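Local coordinates for putative streptothricin acetyltransferase (Bacillus anthracis, PDB 3PP9), which probably transfers the acetyl group of acetyl coenzyme A, which it binds, to the antibiotic streptothricin, as a member of the GNAT acetyltransferase family, at residues Tyr152-Val166 against Thr173-Phe185. Residues are numbered along the deposited sequence; the frame is centred on the assembly and turned at random. Where two conformers were deposited one is given.
With ACO (acetyl coenzyme *a), chain D.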
# COMPACT_ATOMS: atom_id res chain seq x y z
N TYR A 152 11.55 -8.21 12.94
CA TYR A 152 10.44 -7.30 13.29
C TYR A 152 9.64 -7.83 14.48
O TYR A 152 9.22 -7.06 15.36
CB TYR A 152 9.54 -6.98 12.08
CG TYR A 152 10.29 -6.27 10.99
CD1 TYR A 152 10.88 -5.04 11.21
CD2 TYR A 152 10.34 -6.79 9.71
CE1 TYR A 152 11.57 -4.39 10.20
CE2 TYR A 152 11.02 -6.14 8.70
CZ TYR A 152 11.62 -4.93 8.95
OH TYR A 152 12.32 -4.28 7.94
N GLU A 153 9.42 -9.14 14.51
CA GLU A 153 8.68 -9.78 15.60
C GLU A 153 9.42 -9.56 16.94
O GLU A 153 8.78 -9.31 17.96
CB GLU A 153 8.51 -11.26 15.28
CG GLU A 153 7.60 -12.00 16.22
CD GLU A 153 7.48 -13.46 15.84
OE1 GLU A 153 8.50 -14.19 15.87
OE2 GLU A 153 6.36 -13.90 15.55
N LYS A 154 10.74 -9.67 16.93
CA LYS A 154 11.56 -9.44 18.12
C LYS A 154 11.51 -7.98 18.56
O LYS A 154 11.63 -7.68 19.76
CB LYS A 154 13.02 -9.87 17.91
CG LYS A 154 13.28 -11.35 17.95
CD LYS A 154 13.04 -11.91 19.34
CE LYS A 154 13.39 -13.38 19.42
NZ LYS A 154 13.10 -13.92 20.77
N CYS A 155 11.31 -7.07 17.60
CA CYS A 155 11.22 -5.64 17.85
C CYS A 155 9.81 -5.19 18.29
O CYS A 155 9.60 -4.00 18.53
CB CYS A 155 11.70 -4.84 16.63
SG CYS A 155 13.46 -4.97 16.30
N GLY A 156 8.87 -6.12 18.39
CA GLY A 156 7.51 -5.79 18.85
C GLY A 156 6.45 -5.57 17.80
O GLY A 156 5.29 -5.26 18.13
N PHE A 157 6.81 -5.75 16.53
CA PHE A 157 5.86 -5.58 15.45
C PHE A 157 4.94 -6.79 15.34
O PHE A 157 5.31 -7.91 15.71
CB PHE A 157 6.59 -5.44 14.11
CG PHE A 157 7.35 -4.13 13.93
CD1 PHE A 157 8.60 -3.93 14.51
CD2 PHE A 157 6.83 -3.13 13.12
CE1 PHE A 157 9.29 -2.73 14.31
CE2 PHE A 157 7.52 -1.95 12.92
CZ PHE A 157 8.76 -1.74 13.51
N VAL A 158 3.73 -6.54 14.84
CA VAL A 158 2.74 -7.58 14.63
C VAL A 158 2.23 -7.48 13.19
O VAL A 158 2.27 -6.42 12.58
CB VAL A 158 1.57 -7.47 15.60
CG1 VAL A 158 2.07 -7.61 17.03
CG2 VAL A 158 0.85 -6.18 15.41
N ILE A 159 1.80 -8.60 12.64
CA ILE A 159 1.28 -8.61 11.27
C ILE A 159 -0.15 -8.06 11.27
O ILE A 159 -1.02 -8.55 12.00
CB ILE A 159 1.25 -10.01 10.69
CG1 ILE A 159 2.67 -10.58 10.62
CG2 ILE A 159 0.64 -9.96 9.30
CD1 ILE A 159 2.73 -12.00 10.12
N GLY A 160 -0.37 -7.04 10.44
CA GLY A 160 -1.68 -6.43 10.31
C GLY A 160 -2.38 -6.74 9.00
O GLY A 160 -3.58 -6.55 8.89
N GLY A 161 -1.64 -7.22 8.01
CA GLY A 161 -2.25 -7.53 6.74
C GLY A 161 -1.29 -8.24 5.80
O GLY A 161 -0.12 -8.41 6.12
N PHE A 162 -1.81 -8.66 4.66
CA PHE A 162 -1.00 -9.36 3.67
C PHE A 162 -1.68 -9.25 2.32
O PHE A 162 -2.86 -8.88 2.23
CB PHE A 162 -0.66 -10.82 4.08
CG PHE A 162 -1.83 -11.67 4.47
CD1 PHE A 162 -2.63 -12.27 3.51
CD2 PHE A 162 -2.03 -12.00 5.80
CE1 PHE A 162 -3.67 -13.12 3.89
CE2 PHE A 162 -3.06 -12.85 6.19
CZ PHE A 162 -3.88 -13.39 5.24
N ASP A 163 -0.94 -9.55 1.26
CA ASP A 163 -1.49 -9.44 -0.07
C ASP A 163 -0.83 -10.48 -0.98
O ASP A 163 0.39 -10.47 -1.19
CB ASP A 163 -1.29 -8.02 -0.59
CG ASP A 163 -2.07 -7.75 -1.84
OD1 ASP A 163 -1.97 -8.56 -2.78
OD2 ASP A 163 -2.75 -6.68 -1.87
N PHE A 164 -1.67 -11.34 -1.53
CA PHE A 164 -1.25 -12.44 -2.41
C PHE A 164 -1.12 -12.09 -3.89
O PHE A 164 -0.56 -12.90 -4.64
CB PHE A 164 -2.28 -13.59 -2.39
CG PHE A 164 -2.51 -14.19 -1.04
CD1 PHE A 164 -1.48 -14.84 -0.37
CD2 PHE A 164 -3.78 -14.23 -0.49
CE1 PHE A 164 -1.70 -15.43 0.88
CE2 PHE A 164 -4.01 -14.83 0.75
CZ PHE A 164 -2.95 -15.44 1.43
N LEU A 165 -1.62 -10.94 -4.32
CA LEU A 165 -1.60 -10.61 -5.73
C LEU A 165 -0.77 -9.41 -6.13
O LEU A 165 -0.43 -9.29 -7.31
CB LEU A 165 -3.03 -10.41 -6.23
CG LEU A 165 -3.97 -11.63 -6.12
CD1 LEU A 165 -5.37 -11.31 -6.65
CD2 LEU A 165 -3.41 -12.82 -6.88
N VAL A 166 -0.41 -8.56 -5.19
CA VAL A 166 0.31 -7.33 -5.57
C VAL A 166 1.60 -7.65 -6.37
O VAL A 166 1.90 -7.02 -7.40
CB VAL A 166 0.51 -6.38 -4.40
CG1 VAL A 166 1.50 -6.94 -3.36
CG2 VAL A 166 0.95 -4.99 -4.93
N THR A 173 4.68 -15.81 -12.44
CA THR A 173 5.11 -17.19 -12.19
C THR A 173 5.26 -17.53 -10.72
O THR A 173 4.88 -18.62 -10.28
CB THR A 173 6.45 -17.46 -12.85
OG1 THR A 173 7.43 -16.55 -12.34
CG2 THR A 173 6.33 -17.28 -14.35
N SER A 174 5.83 -16.61 -9.97
CA SER A 174 6.05 -16.82 -8.56
C SER A 174 4.82 -16.45 -7.71
O SER A 174 3.86 -15.84 -8.17
CB SER A 174 7.30 -16.08 -8.10
OG SER A 174 8.45 -16.55 -8.79
N ASP A 175 4.90 -16.84 -6.45
CA ASP A 175 3.83 -16.67 -5.51
C ASP A 175 4.27 -15.91 -4.26
O ASP A 175 3.93 -16.32 -3.15
CB ASP A 175 3.31 -18.08 -5.16
CG ASP A 175 2.69 -18.79 -6.37
OD1 ASP A 175 1.93 -18.15 -7.13
OD2 ASP A 175 2.92 -20.01 -6.53
N GLU A 176 4.96 -14.80 -4.47
CA GLU A 176 5.47 -13.93 -3.41
C GLU A 176 4.28 -13.26 -2.70
O GLU A 176 3.34 -12.85 -3.38
CB GLU A 176 6.34 -12.85 -4.06
CG GLU A 176 7.44 -13.43 -4.93
CD GLU A 176 8.25 -12.39 -5.69
OE1 GLU A 176 7.88 -11.20 -5.69
OE2 GLU A 176 9.26 -12.78 -6.31
N VAL A 177 4.32 -13.15 -1.37
CA VAL A 177 3.23 -12.53 -0.61
C VAL A 177 3.77 -11.35 0.17
O VAL A 177 4.81 -11.45 0.82
CB VAL A 177 2.61 -13.53 0.39
CG1 VAL A 177 1.43 -12.93 1.15
CG2 VAL A 177 2.17 -14.85 -0.32
N ALA A 178 3.08 -10.21 0.09
CA ALA A 178 3.46 -9.02 0.85
C ALA A 178 2.88 -9.16 2.25
O ALA A 178 1.72 -9.57 2.41
CB ALA A 178 2.87 -7.76 0.20
N ILE A 179 3.68 -8.83 3.26
CA ILE A 179 3.27 -8.89 4.65
C ILE A 179 3.46 -7.49 5.24
O ILE A 179 4.53 -6.89 5.11
CB ILE A 179 4.05 -9.92 5.48
CG1 ILE A 179 3.93 -11.31 4.85
CG2 ILE A 179 3.53 -9.94 6.91
CD1 ILE A 179 4.68 -12.40 5.61
N TYR A 180 2.42 -6.98 5.87
CA TYR A 180 2.46 -5.63 6.48
C TYR A 180 2.56 -5.72 8.01
O TYR A 180 1.72 -6.34 8.66
CB TYR A 180 1.25 -4.83 5.99
CG TYR A 180 1.25 -4.82 4.48
CD1 TYR A 180 1.97 -3.88 3.77
CD2 TYR A 180 0.55 -5.78 3.77
CE1 TYR A 180 1.97 -3.90 2.36
CE2 TYR A 180 0.54 -5.80 2.39
CZ TYR A 180 1.26 -4.87 1.70
OH TYR A 180 1.22 -4.93 0.32
N TRP A 181 3.62 -5.12 8.55
CA TRP A 181 3.95 -5.19 9.98
C TRP A 181 3.76 -3.83 10.61
O TRP A 181 4.10 -2.82 10.00
CB TRP A 181 5.40 -5.63 10.17
CG TRP A 181 5.72 -7.03 9.75
CD1 TRP A 181 6.07 -7.45 8.50
CD2 TRP A 181 5.78 -8.19 10.59
NE1 TRP A 181 6.33 -8.80 8.51
CE2 TRP A 181 6.16 -9.28 9.78
CE3 TRP A 181 5.54 -8.41 11.95
CZ2 TRP A 181 6.29 -10.57 10.29
CZ3 TRP A 181 5.68 -9.67 12.46
CH2 TRP A 181 6.06 -10.75 11.62
N TYR A 182 3.26 -3.85 11.85
CA TYR A 182 2.94 -2.66 12.60
C TYR A 182 3.40 -2.68 14.04
O TYR A 182 3.30 -3.69 14.71
CB TYR A 182 1.39 -2.53 12.66
CG TYR A 182 0.79 -2.34 11.28
CD1 TYR A 182 0.54 -1.07 10.79
CD2 TYR A 182 0.53 -3.42 10.46
CE1 TYR A 182 0.04 -0.89 9.49
CE2 TYR A 182 0.03 -3.24 9.17
CZ TYR A 182 -0.24 -1.98 8.71
OH TYR A 182 -0.70 -1.82 7.42
N LEU A 183 3.88 -1.53 14.50
CA LEU A 183 4.28 -1.36 15.91
C LEU A 183 3.57 -0.10 16.36
O LEU A 183 3.92 0.99 15.93
CB LEU A 183 5.78 -1.18 16.08
CG LEU A 183 6.30 -1.00 17.52
CD1 LEU A 183 6.03 -2.23 18.33
CD2 LEU A 183 7.78 -0.73 17.49
N HIS A 184 2.56 -0.26 17.21
CA HIS A 184 1.79 0.88 17.74
C HIS A 184 2.34 1.32 19.08
O HIS A 184 2.69 0.50 19.91
CB HIS A 184 0.31 0.52 17.89
CG HIS A 184 -0.53 1.63 18.43
ND1 HIS A 184 -1.02 1.65 19.72
CD2 HIS A 184 -0.93 2.80 17.87
CE1 HIS A 184 -1.70 2.76 19.92
NE2 HIS A 184 -1.66 3.48 18.81
N PHE A 185 2.44 2.63 19.29
CA PHE A 185 2.95 3.12 20.55
C PHE A 185 1.82 3.26 21.57
O PHE A 185 0.73 3.72 21.22
CB PHE A 185 3.65 4.46 20.37
CG PHE A 185 4.66 4.48 19.25
CD1 PHE A 185 5.57 3.45 19.08
CD2 PHE A 185 4.77 5.60 18.45
CE1 PHE A 185 6.51 3.51 18.08
CE2 PHE A 185 5.71 5.66 17.46
CZ PHE A 185 6.58 4.63 17.28
N1A ACO D . 16.62 -14.87 12.30
C2A ACO D . 16.03 -14.83 13.51
N3A ACO D . 16.12 -13.76 14.33
C4A ACO D . 16.82 -12.67 13.94
C5A ACO D . 17.50 -12.67 12.64
C6A ACO D . 17.37 -13.86 11.81
N6A ACO D . 17.98 -13.90 10.61
N7A ACO D . 18.12 -11.49 12.51
C8A ACO D . 17.88 -10.79 13.64
N9A ACO D . 17.09 -11.49 14.48
C1B ACO D . 16.65 -11.10 15.83
C2B ACO D . 17.88 -11.16 16.74
O2B ACO D . 18.18 -12.45 17.28
C3B ACO D . 17.56 -10.15 17.81
O3B ACO D . 16.78 -10.78 18.82
P3B ACO D . 17.00 -10.50 20.39
O7A ACO D . 16.69 -9.03 20.56
O8A ACO D . 18.45 -10.87 20.61
O9A ACO D . 15.99 -11.44 21.01
C4B ACO D . 16.71 -9.12 17.09
O4B ACO D . 16.17 -9.76 15.92
C5B ACO D . 17.53 -7.90 16.70
O5B ACO D . 18.47 -8.29 15.69
P1A ACO D . 19.67 -7.31 15.26
O1A ACO D . 20.99 -8.00 15.51
O2A ACO D . 19.39 -5.98 15.88
O3A ACO D . 19.38 -7.25 13.66
P2A ACO D . 20.44 -6.91 12.52
O4A ACO D . 20.93 -8.24 12.03
O5A ACO D . 21.44 -5.86 12.93
O6A ACO D . 19.51 -6.21 11.39
CBP ACO D . 18.20 -6.57 9.41
CCP ACO D . 18.33 -6.81 10.91
CDP ACO D . 16.86 -7.11 8.94
CEP ACO D . 18.29 -5.08 9.13
CAP ACO D . 19.34 -7.29 8.67
OAP ACO D . 19.13 -8.72 8.74
C9P ACO D . 19.44 -6.94 7.21
O9P ACO D . 19.97 -5.92 6.85
N8P ACO D . 18.93 -7.79 6.31
C7P ACO D . 19.03 -7.57 4.86
C6P ACO D . 18.20 -6.42 4.37
C5P ACO D . 16.76 -6.65 4.75
O5P ACO D . 16.25 -7.74 4.65
N4P ACO D . 16.10 -5.60 5.19
C3P ACO D . 14.70 -5.65 5.59
C2P ACO D . 13.88 -5.57 4.31
S1P ACO D . 12.20 -5.06 4.62
C ACO D . 12.36 -3.39 4.81
O ACO D . 13.45 -2.86 4.75
CH3 ACO D . 11.14 -2.58 5.08
O HOH W 1 1.73 -10.59 -3.72
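Trp181 is clamped between two aliphatic groups of 152-166: CG1 of Ile159 sits 3.5 Å from the centroid of its six-membered ring, a CH-pi contact almost on the ring normal, while CB of Tyr152 covers the opposite face near the rim. The rim itself meets the backbone of Phe157, whose O lies 3.7 Å from Trp181 CZ3. Two residues along each chain the roles reverse, for the Phe157 ring now offers its face, and Leu183 CB stands over its centre, 3.7 Å from the centroid. CG of Phe157 is anti to its own carbonyl carbon (chi1 -70°), which lays the ring across the leucine at about a right angle.

Beneath these side chains the antiparallel strands 158-163 and 178-184 pair, with a classic beta bulge where Gly160 and Gly161 both face Tyr180. Gly160 N reaches Tyr180 O (2.8 Å) nearly along the C=O axis, whereas Tyr180 N meets Gly161 O (2.9 Å) from above the carbonyl plane. Against the other side of the sheet, Tyr180 and Tyr182 turn ring edges to this glycine backbone. At the end of strand 158-163, Asp163 OD1 accepts from Leu165 N, an Asx turn, and from Val166 N, which extends it to an Asx motif; a water donates to both Asp163 O and Glu176 O.

The chemistry thus divides: Trp181, held between Ile159 and Tyr152, ties strand 178-184 to helix 146-154, whose Tyr152 places OH 3.4 Å from S1P of acetyl coenzyme A, while antiparallel backbone pairing of Gly161-Asp163 carries the sheet into the second subunit, flanked by Asp163 OD2 bonded to that subunit's Tyr182 OH.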